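PDB 6LKH: ABC transporter, solute-binding protein from Staphylococcus aureus, which binds alpha-D-glucose 6-phosphate as an extracellular lipoprotein of the solute-binding family and forms a complex with the sensor protein kinase HptS. Local coordinates for residues 1-6 and 25-30; 97-102 and 204-209; 147-152 and 280-285. One frame throughout, in Å; residues are numbered along the deposited sequence.

Contact 1 of 3, residues 1-6 and 25-30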
loop_
_atom_site.group_PDB
_atom_site.type_symbol
_atom_site.label_atom_id
_atom_site.label_comp_id
_atom_site.label_asym_id
_atom_site.label_seq_id
_atom_site.Cartn_x
_atom_site.Cartn_y
_atom_site.Cartn_z
ATOM N N ASN A 1 -0.413 -16.669 35.608
ATOM C CA ASN A 1 -0.832 -17.030 34.257
ATOM C C ASN A 1 -1.014 -15.797 33.384
ATOM O O ASN A 1 -0.657 -15.796 32.207
ATOM C CB ASN A 1 -2.139 -17.824 34.290
ATOM C CG ASN A 1 -1.961 -19.209 34.866
ATOM O OD1 ASN A 1 -0.859 -19.755 34.872
ATOM N ND2 ASN A 1 -3.050 -19.793 35.347
ATOM N N VAL A 2 -1.578 -14.751 33.970
ATOM C CA VAL A 2 -1.983 -13.567 33.223
ATOM C C VAL A 2 -0.805 -12.615 33.100
ATOM O O VAL A 2 -0.072 -12.366 34.065
ATOM C CB VAL A 2 -3.188 -12.876 33.891
ATOM C CG1 VAL A 2 -3.563 -11.594 33.137
ATOM C CG2 VAL A 2 -4.376 -13.826 33.945
ATOM N N LEU A 3 -0.635 -12.078 31.899
ATOM C CA LEU A 3 0.407 -11.107 31.594
ATOM C C LEU A 3 -0.252 -9.734 31.537
ATOM O O LEU A 3 -1.011 -9.442 30.609
ATOM C CB LEU A 3 1.082 -11.459 30.271
ATOM C CG LEU A 3 2.485 -10.920 29.993
ATOM C CD1 LEU A 3 3.019 -11.564 28.727
ATOM C CD2 LEU A 3 2.492 -9.405 29.863
ATOM N N THR A 4 0.035 -8.893 32.524
ATOM C CA THR A 4 -0.642 -7.610 32.660
ATOM C C THR A 4 0.184 -6.513 32.005
ATOM O O THR A 4 1.413 -6.490 32.118
ATOM C CB THR A 4 -0.892 -7.281 34.132
ATOM O OG1 THR A 4 -1.588 -8.371 34.748
ATOM C CG2 THR A 4 -1.727 -6.018 34.267
ATOM N N VAL A 5 -0.504 -5.608 31.314
ATOM C CA VAL A 5 0.129 -4.552 30.538
ATOM C C VAL A 5 -0.543 -3.234 30.884
ATOM O O VAL A 5 -1.770 -3.119 30.808
ATOM C CB VAL A 5 0.029 -4.820 29.023
ATOM C CG1 VAL A 5 0.579 -3.641 28.225
ATOM C CG2 VAL A 5 0.764 -6.104 28.655
ATOM N N TYR A 6 0.259 -2.241 31.262
ATOM C CA TYR A 6 -0.225 -0.875 31.404
ATOM C C TYR A 6 -0.063 -0.167 30.068
ATOM O O TYR A 6 1.000 -0.241 29.448
ATOM C CB TYR A 6 0.550 -0.108 32.475
ATOM C CG TYR A 6 0.615 -0.769 33.830
ATOM C CD1 TYR A 6 1.600 -1.700 34.121
ATOM C CD2 TYR A 6 -0.287 -0.438 34.829
ATOM C CE1 TYR A 6 1.673 -2.298 35.367
ATOM C CE2 TYR A 6 -0.220 -1.029 36.078
ATOM C CZ TYR A 6 0.763 -1.960 36.343
ATOM O OH TYR A 6 0.830 -2.554 37.584
ATOM N N GLU A 25 1.393 -17.251 21.544
ATOM C CA GLU A 25 2.190 -17.721 22.665
ATOM C C GLU A 25 1.350 -18.350 23.767
ATOM O O GLU A 25 1.900 -18.716 24.813
ATOM C CB GLU A 25 3.013 -16.564 23.247
ATOM C CG GLU A 25 3.836 -15.810 22.211
ATOM C CD GLU A 25 4.924 -16.658 21.580
ATOM O OE1 GLU A 25 5.356 -17.646 22.212
ATOM O OE2 GLU A 25 5.353 -16.334 20.450
ATOM N N HIS A 26 0.039 -18.484 23.570
ATOM C CA HIS A 26 -0.830 -19.156 24.532
ATOM C C HIS A 26 -0.752 -18.479 25.899
ATOM O O HIS A 26 -0.491 -19.111 26.925
ATOM C CB HIS A 26 -0.477 -20.642 24.618
ATOM C CG HIS A 26 -0.411 -21.313 23.282
ATOM N ND1 HIS A 26 -1.539 -21.661 22.570
ATOM C CD2 HIS A 26 0.644 -21.673 22.514
ATOM C CE1 HIS A 26 -1.182 -22.221 21.428
ATOM N NE2 HIS A 26 0.137 -22.242 21.370
ATOM N N VAL A 27 -0.988 -17.170 25.898
ATOM C CA VAL A 27 -0.953 -16.354 27.102
ATOM C C VAL A 27 -2.214 -15.508 27.149
ATOM O O VAL A 27 -2.787 -15.154 26.114
ATOM C CB VAL A 27 0.295 -15.445 27.144
ATOM C CG1 VAL A 27 0.392 -14.730 28.480
ATOM C CG2 VAL A 27 1.548 -16.250 26.876
ATOM N N LYS A 28 -2.640 -15.182 28.363
ATOM C CA LYS A 28 -3.725 -14.239 28.591
ATOM C C LYS A 28 -3.109 -12.887 28.943
ATOM O O LYS A 28 -2.295 -12.798 29.871
ATOM C CB LYS A 28 -4.638 -14.735 29.713
ATOM C CG LYS A 28 -5.870 -13.888 29.951
ATOM C CD LYS A 28 -6.922 -14.109 28.878
ATOM C CE LYS A 28 -7.481 -12.794 28.367
ATOM N NZ LYS A 28 -6.740 -12.333 27.165
ATOM N N ILE A 29 -3.478 -11.845 28.199
ATOM C CA ILE A 29 -2.956 -10.497 28.413
ATOM C C ILE A 29 -4.094 -9.605 28.894
ATOM O O ILE A 29 -5.130 -9.488 28.228
ATOM C CB ILE A 29 -2.303 -9.927 27.142
ATOM C CG1 ILE A 29 -0.953 -10.612 26.901
ATOM C CG2 ILE A 29 -2.109 -8.406 27.255
ATOM C CD1 ILE A 29 -0.279 -10.219 25.605
ATOM N N GLU A 30 -3.897 -8.974 30.048
ATOM C CA GLU A 30 -4.820 -7.977 30.567
ATOM C C GLU A 30 -4.207 -6.593 30.420
ATOM O O GLU A 30 -3.012 -6.402 30.664
ATOM C CB GLU A 30 -5.158 -8.231 32.035
ATOM C CG GLU A 30 -6.042 -9.434 32.261
ATOM C CD GLU A 30 -6.446 -9.584 33.714
ATOM O OE1 GLU A 30 -6.102 -8.692 34.520
ATOM O OE2 GLU A 30 -7.102 -10.593 34.050
#

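Contact 2 of 3, residues 97-102 and 204-209. With G6P (6-O-phosphono-alpha-D-glucopyranose), chain E.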
loop_
_atom_site.group_PDB
_atom_site.type_symbol
_atom_site.label_atom_id
_atom_site.label_comp_id
_atom_site.label_asym_id
_atom_site.label_seq_id
_atom_site.Cartn_x
_atom_site.Cartn_y
_atom_site.Cartn_z
ATOM N N LEU A 97 6.387 6.161 16.594
ATOM C CA LEU A 97 6.436 7.605 16.415
ATOM C C LEU A 97 5.009 8.121 16.291
ATOM O O LEU A 97 4.240 7.630 15.457
ATOM C CB LEU A 97 7.241 7.985 15.171
ATOM C CG LEU A 97 8.591 7.287 14.994
ATOM C CD1 LEU A 97 9.185 7.625 13.634
ATOM C CD2 LEU A 97 9.546 7.679 16.106
ATOM N N MET A 98 4.660 9.103 17.111
ATOM C CA MET A 98 3.292 9.616 17.183
ATOM C C MET A 98 3.312 11.135 17.127
ATOM O O MET A 98 3.697 11.782 18.124
ATOM C CB MET A 98 2.599 9.144 18.458
ATOM C CG MET A 98 1.129 9.537 18.542
ATOM S SD MET A 98 0.093 8.630 17.377
ATOM C CE MET A 98 0.086 7.023 18.173
ATOM N N PRO A 99 2.920 11.747 16.013
ATOM C CA PRO A 99 2.759 13.203 16.003
ATOM C C PRO A 99 1.685 13.652 16.985
ATOM O O PRO A 99 0.671 12.976 17.181
ATOM C CB PRO A 99 2.363 13.505 14.554
ATOM C CG PRO A 99 2.943 12.385 13.769
ATOM C CD PRO A 99 2.847 11.177 14.656
ATOM N N THR A 100 1.938 14.787 17.632
ATOM C CA THR A 100 0.897 15.529 18.329
ATOM C C THR A 100 0.319 16.562 17.375
ATOM O O THR A 100 1.055 17.201 16.618
ATOM C CB THR A 100 1.442 16.223 19.579
ATOM O OG1 THR A 100 2.443 17.176 19.201
ATOM C CG2 THR A 100 2.038 15.206 20.541
ATOM N N VAL A 101 -1.001 16.725 17.413
ATOM C CA VAL A 101 -1.699 17.504 16.401
ATOM C C VAL A 101 -2.723 18.419 17.054
ATOM O O VAL A 101 -3.106 18.245 18.212
ATOM C CB VAL A 101 -2.396 16.593 15.367
ATOM C CG1 VAL A 101 -1.379 15.706 14.676
ATOM C CG2 VAL A 101 -3.467 15.742 16.036
ATOM N N ILE A 102 -3.153 19.410 16.280
ATOM C CA ILE A 102 -4.349 20.188 16.566
ATOM C C ILE A 102 -5.475 19.617 15.719
ATOM O O ILE A 102 -5.319 19.435 14.505
ATOM C CB ILE A 102 -4.137 21.680 16.259
ATOM C CG1 ILE A 102 -2.963 22.232 17.073
ATOM C CG2 ILE A 102 -5.414 22.467 16.551
ATOM C CD1 ILE A 102 -2.521 23.620 16.660
ATOM N N ILE A 204 -7.141 17.520 10.692
ATOM C CA ILE A 204 -5.906 17.315 11.440
ATOM C C ILE A 204 -4.913 18.382 11.005
ATOM O O ILE A 204 -4.593 18.496 9.816
ATOM C CB ILE A 204 -5.337 15.904 11.217
ATOM C CG1 ILE A 204 -6.361 14.853 11.660
ATOM C CG2 ILE A 204 -4.026 15.734 11.984
ATOM C CD1 ILE A 204 -5.937 13.409 11.421
ATOM N N VAL A 205 -4.428 19.164 11.968
ATOM C CA VAL A 205 -3.499 20.259 11.718
ATOM C C VAL A 205 -2.195 19.955 12.440
ATOM O O VAL A 205 -2.197 19.688 13.647
ATOM C CB VAL A 205 -4.077 21.608 12.184
ATOM C CG1 VAL A 205 -3.061 22.724 11.999
ATOM C CG2 VAL A 205 -5.349 21.929 11.431
ATOM N N TYR A 206 -1.087 19.997 11.698
ATOM C CA TYR A 206 0.243 19.876 12.275
ATOM C C TYR A 206 0.812 21.275 12.464
ATOM O O TYR A 206 1.105 21.946 11.464
ATOM C CB TYR A 206 1.149 19.046 11.364
ATOM C CG TYR A 206 0.643 17.646 11.111
ATOM C CD1 TYR A 206 -0.231 17.382 10.067
ATOM C CD2 TYR A 206 1.037 16.589 11.918
ATOM C CE1 TYR A 206 -0.695 16.105 9.831
ATOM C CE2 TYR A 206 0.576 15.311 11.692
ATOM C CZ TYR A 206 -0.288 15.073 10.649
ATOM O OH TYR A 206 -0.745 13.796 10.427
ATOM N N PRO A 207 0.987 21.759 13.695
ATOM C CA PRO A 207 1.301 23.186 13.885
ATOM C C PRO A 207 2.584 23.605 13.173
ATOM O O PRO A 207 3.639 22.989 13.336
ATOM C CB PRO A 207 1.419 23.322 15.412
ATOM C CG PRO A 207 1.678 21.934 15.916
ATOM C CD PRO A 207 0.937 21.028 14.974
ATOM N N ILE A 208 2.474 24.680 12.382
ATOM C CA ILE A 208 3.593 25.166 11.576
ATOM C C ILE A 208 4.733 25.650 12.460
ATOM O O ILE A 208 5.911 25.433 12.143
ATOM C CB ILE A 208 3.139 26.281 10.610
ATOM C CG1 ILE A 208 2.138 27.246 11.275
ATOM C CG2 ILE A 208 2.615 25.666 9.325
ATOM C CD1 ILE A 208 1.634 28.352 10.362
ATOM N N GLU A 209 4.417 26.335 13.562
ATOM C CA GLU A 209 5.475 26.854 14.423
ATOM C C GLU A 209 6.405 25.750 14.899
ATOM O O GLU A 209 7.547 26.034 15.279
ATOM C CB GLU A 209 4.888 27.591 15.633
ATOM C CG GLU A 209 3.843 28.649 15.294
ATOM C CD GLU A 209 2.420 28.125 15.377
ATOM O OE1 GLU A 209 2.240 26.906 15.578
ATOM O OE2 GLU A 209 1.475 28.934 15.246
HETATM C C1 G6P E . 0.426 7.529 23.011
HETATM C C2 G6P E . 0.829 8.863 22.336
HETATM C C3 G6P E . 0.584 10.050 23.178
HETATM C C4 G6P E . -0.782 10.034 23.698
HETATM C C5 G6P E . -0.991 8.817 24.591
HETATM C C6 G6P E . -2.377 8.872 25.139
HETATM O O1 G6P E . 1.480 7.093 23.809
HETATM O O2 G6P E . 2.231 8.837 22.016
HETATM O O3 G6P E . 0.782 11.279 22.350
HETATM O O4 G6P E . -1.001 11.242 24.459
HETATM O O5 G6P E . -0.794 7.560 23.836
HETATM O O6 G6P E . -2.282 8.681 26.534
HETATM P P G6P E . -2.495 9.991 27.581
HETATM O O1P G6P E . -3.940 10.041 28.039
HETATM O O2P G6P E . -2.133 11.295 26.855
HETATM O O3P G6P E . -1.601 9.842 28.746
#

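Contact 3 of 3, residues 147-152 and 280-285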
loop_
_atom_site.group_PDB
_atom_site.type_symbol
_atom_site.label_atom_id
_atom_site.label_comp_id
_atom_site.label_asym_id
_atom_site.label_seq_id
_atom_site.Cartn_x
_atom_site.Cartn_y
_atom_site.Cartn_z
ATOM N N ILE A 147 4.193 24.425 22.769
ATOM C CA ILE A 147 3.817 25.829 22.920
ATOM C C ILE A 147 4.978 26.627 23.491
ATOM O O ILE A 147 5.263 27.747 23.049
ATOM C CB ILE A 147 2.562 25.957 23.804
ATOM C CG1 ILE A 147 1.331 25.443 23.054
ATOM C CG2 ILE A 147 2.367 27.414 24.261
ATOM C CD1 ILE A 147 0.094 25.303 23.924
ATOM N N TYR A 148 5.659 26.044 24.469
ATOM C CA TYR A 148 6.792 26.705 25.096
ATOM C C TYR A 148 7.941 26.877 24.109
ATOM O O TYR A 148 8.663 27.874 24.159
ATOM C CB TYR A 148 7.268 25.908 26.312
ATOM C CG TYR A 148 8.590 26.381 26.872
ATOM C CD1 TYR A 148 8.709 27.631 27.464
ATOM C CD2 TYR A 148 9.721 25.577 26.808
ATOM C CE1 TYR A 148 9.916 28.068 27.977
ATOM C CE2 TYR A 148 10.932 26.005 27.318
ATOM C CZ TYR A 148 11.024 27.250 27.901
ATOM O OH TYR A 148 12.228 27.681 28.410
ATOM N N SER A 149 8.122 25.904 23.221
ATOM C CA SER A 149 9.273 25.918 22.328
ATOM C C SER A 149 9.111 26.885 21.163
ATOM O O SER A 149 10.094 27.141 20.461
ATOM C CB SER A 149 9.540 24.513 21.788
ATOM O OG SER A 149 8.752 24.253 20.646
ATOM N N MET A 150 7.909 27.411 20.929
ATOM C CA MET A 150 7.703 28.388 19.864
ATOM C C MET A 150 8.703 29.529 19.965
ATOM O O MET A 150 9.547 29.711 19.082
ATOM C CB MET A 150 6.285 28.953 19.911
ATOM C CG MET A 150 5.274 28.161 19.119
ATOM S SD MET A 150 3.812 29.133 18.737
ATOM C CE MET A 150 3.262 29.581 20.383
ATOM N N HIS A 151 8.602 30.311 21.041
ATOM C CA HIS A 151 9.543 31.393 21.303
ATOM C C HIS A 151 10.149 31.269 22.696
ATOM O O HIS A 151 10.692 32.247 23.218
ATOM C CB HIS A 151 8.877 32.764 21.156
ATOM C CG HIS A 151 7.829 32.832 20.089
ATOM N ND1 HIS A 151 6.481 32.818 20.380
ATOM C CD2 HIS A 151 7.921 32.944 18.742
ATOM C CE1 HIS A 151 5.789 32.900 19.258
ATOM N NE2 HIS A 151 6.638 32.976 18.248
ATOM N N HIS A 152 10.057 30.094 23.311
ATOM C CA HIS A 152 10.592 29.872 24.648
ATOM C C HIS A 152 10.114 30.966 25.606
ATOM O O HIS A 152 10.904 31.671 26.239
ATOM C CB HIS A 152 12.117 29.790 24.600
ATOM C CG HIS A 152 12.635 28.648 23.778
ATOM N ND1 HIS A 152 12.883 28.753 22.426
ATOM C CD2 HIS A 152 12.950 27.376 24.120
ATOM C CE1 HIS A 152 13.331 27.596 21.971
ATOM N NE2 HIS A 152 13.380 26.744 22.978
ATOM N N LYS A 280 15.809 22.797 18.702
ATOM C CA LYS A 280 14.896 23.648 19.455
ATOM C C LYS A 280 14.068 22.890 20.482
ATOM O O LYS A 280 13.178 23.490 21.095
ATOM C CB LYS A 280 13.950 24.384 18.499
ATOM C CG LYS A 280 14.382 25.799 18.148
ATOM C CD LYS A 280 13.295 26.553 17.384
ATOM C CE LYS A 280 12.085 26.857 18.263
ATOM N NZ LYS A 280 11.063 27.690 17.565
ATOM N N LEU A 281 14.421 21.674 20.725
ATOM C CA LEU A 281 13.650 20.915 21.624
ATOM C C LEU A 281 13.958 21.132 23.077
ATOM O O LEU A 281 14.934 20.681 23.573
ATOM C CB LEU A 281 13.776 19.446 21.269
ATOM C CG LEU A 281 12.632 18.729 20.588
ATOM C CD1 LEU A 281 12.627 17.251 20.903
ATOM C CD2 LEU A 281 11.295 19.342 20.933
ATOM N N PRO A 282 12.951 21.787 23.788
ATOM C CA PRO A 282 13.254 22.050 25.194
ATOM C C PRO A 282 13.892 20.988 26.038
ATOM O O PRO A 282 13.591 19.876 25.853
ATOM C CB PRO A 282 11.901 22.222 25.774
ATOM C CG PRO A 282 11.227 22.995 24.817
ATOM C CD PRO A 282 11.521 22.323 23.576
ATOM N N ASP A 283 14.694 21.385 27.002
ATOM C CA ASP A 283 15.556 20.521 27.774
ATOM C C ASP A 283 15.050 20.120 29.091
ATOM O O ASP A 283 15.167 19.015 29.473
ATOM C CB ASP A 283 16.824 21.265 28.080
ATOM C CG ASP A 283 17.936 20.358 28.531
ATOM O OD1 ASP A 283 17.680 19.369 29.260
ATOM O OD2 ASP A 283 19.086 20.645 28.149
ATOM N N ILE A 284 14.536 21.064 29.807
ATOM C CA ILE A 284 14.123 20.853 31.138
ATOM C C ILE A 284 13.307 19.618 31.343
ATOM O O ILE A 284 12.363 19.357 30.700
ATOM C CB ILE A 284 13.533 22.125 31.762
ATOM C CG1 ILE A 284 12.786 21.830 33.031
ATOM C CG2 ILE A 284 12.718 22.944 30.833
ATOM C CD1 ILE A 284 12.082 22.993 33.616
ATOM N N PRO A 285 13.778 18.848 32.405
ATOM C CA PRO A 285 12.943 17.694 32.742
ATOM C C PRO A 285 11.546 17.885 33.252
ATOM O O PRO A 285 11.141 18.918 33.697
ATOM C CB PRO A 285 13.750 16.961 33.789
ATOM C CG PRO A 285 14.555 17.933 34.395
ATOM C CD PRO A 285 15.047 18.688 33.258
#

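Contact 1 of 3, residues 1-6 and 25-30
The carboxylate of Glu30 turns one face to Val2, and the methyl CG1 of Val2 sits over that face, above the CD-CG bond. Val2 CG1 lies 3.4 Å from Glu30 CG. The two side chains cross at about a right angle. Val2 holds CG1 anti to its own N (chi1 177°), which carries this methyl to the glutamate. Lys28 is on the same side of the sheet, but its chain leads away to pack on Asp128 of the HptS chain, and its amine, whose position is less certain, pairs with Glu22 in a salt bridge.

Leu3 and Ile29 share the other face of the sheet; Val27 and Val5 touch them from before and after. Leu3 CB meets Val27 CG1 at 3.8 Å and Ile29 CG1 at 4.0 Å. One step on, Val5 CG2 touches Ile29 CG2 at 3.9 Å. Ile29 continues onto Leu18 and Phe21 of helix 11-25, whereas Leu3 and Val5 pack on strand 54-56.

The backbones run parallel, with Leu3 opposite Ile29 and Thr4 opposite Glu30. Leu3 N donates to Lys28 O at 2.7 Å in a nearly straight bond. Glu30 N donates to Leu3 O at 3.0 Å, and Val5 N to Glu30 O at 2.7 Å. Leu3 thus both gives and accepts a bond, as alternate residues do in a parallel ladder. Strand 54-56 pairs with strand 2-7 as well.

Strand 2-7, helix 11-25 and strand 28-33 form a beta-alpha-beta crossover unit, the recurring element of the lobes of periplasmic-type solute-binding proteins.

Contact 2 of 3, residues 97-102 and 204-209
Val101 and Tyr206 lie side by side and point the same way. The methyl CG1 of Val101 reaches Tyr206 CE2 at 3.6 Å, approaching the ring obliquely. Pro99 comes to the same ring differently: its CB stands at the edge, in the ring plane, 3.8 Å from Tyr206 CE2. Two residues of one strand, spaced two apart, thus meet the same ring carbon. Tyr206 has CG anti to its carbonyl carbon (chi1 -59°); although its CB points away from the strand, the ring swings back to it. The hydroxyl is bonded elsewhere, to Glu189.

Val101 also meets Ile204. CG1 of Val101 packs on CG2 of Ile204 at 3.8 Å, with the two side chains crossing at a slant. One methyl thus serves both the tyrosine and the isoleucine.

Ile102 works on the other side of the strand. Its CB faces Val205 CB at 4.1 Å, and its extended arm carries CD1 to Pro207 CB, also 4.1 Å away. Ile102 and Val205 form a hydrogen-bonded antiparallel pair, their side chains on one face. Ile102 N donates to Val205 O at 2.8 Å, and Val205 N donates to Ile102 O at 2.7 Å. The chain then turns off at Tyr206 and Pro207, and the pairing between the two segments stops there.

At its other end, segment 97-102 reaches the ligand: Met98 CB lies 3.6 Å from O2 of the bound glucose 6-phosphate. Thr100 hydrogen-bonds to Met212 O and touches Asn214, a ligand-binding residue of strand 213-221.

Strand 92-105 pairs with strands 202-205, 184-188, 213-221 and 253-254, while Pro99 and Ile204 pack on helix 189-198 and Thr100 on helix 138-151.

Contact 3 of 3, residues 147-152 and 280-285
Lys280 reaches Ser149 and Met150 with the last two atoms of its side chain, which stretches along the end of helix 138-151. CB, CG and CD serve as the arm. The chain is extended at CB-CG and bends at chi3 (69°), which turns CE in toward the helix. CE passes beside the imidazole of His152, 4.0 Å from its CE1, and also lies next to the carbonyl of Ser149. The tip, NZ, donates to Met150 O at 2.9 Å. This bond is not in the carbonyl plane: the amine is tilted 29° from it, with a C=O...N angle of 128°. The carbonyl oxygen of Ser149 is also near, 3.1 Å from NZ. A positive amine beside carbonyls near the C-terminal end of a helix probably interacts favourably with the partial negative charge gathered there.

Two residues further on, Pro282 supplies the apolar half of the contact. Its CG meets Tyr148 CD2 at 3.6 Å, at the edge of the phenol ring and near its plane. The two side chains run alongside in opposite senses. The next ring atom of the proline, CD, packs on Ser149 CB at 3.5 Å. The hydroxyl of Ser149 faces back into its own helix and bonds to Ala146 O.

Tyr148 also makes an edge-to-face (T-shaped) stack with Phe289 of helix 286-292. The segment 280-285 lies over the end of helix 138-151 just before the chain enters its last helix.

The arrangement is a helix C-terminus met by a lysine: His152, with positive phi, leaves the helix, and a distant loop brings an amine to the carbonyls near that end.

In the fold
Contact 2 is the most buried of the three, while contacts 1 and 3 are partly buried. Contacts 1 and 2 belong to the same mixed sheet but lie on opposite sides of the chain's centre, their own centres about 33 Å apart. The first pairs parallel strands and the second antiparallel ones. Contact 3 has no strand pairing; a lysine amine and a proline ring bind a loop to a helix end. It adjoins contact 2, where Glu209 packs on Met150. Ligand contact also separates them: segment 97-102 touches the sugar phosphate, whereas in contact 1 the side chain of Val5 is about 12 Å from the bound ligand.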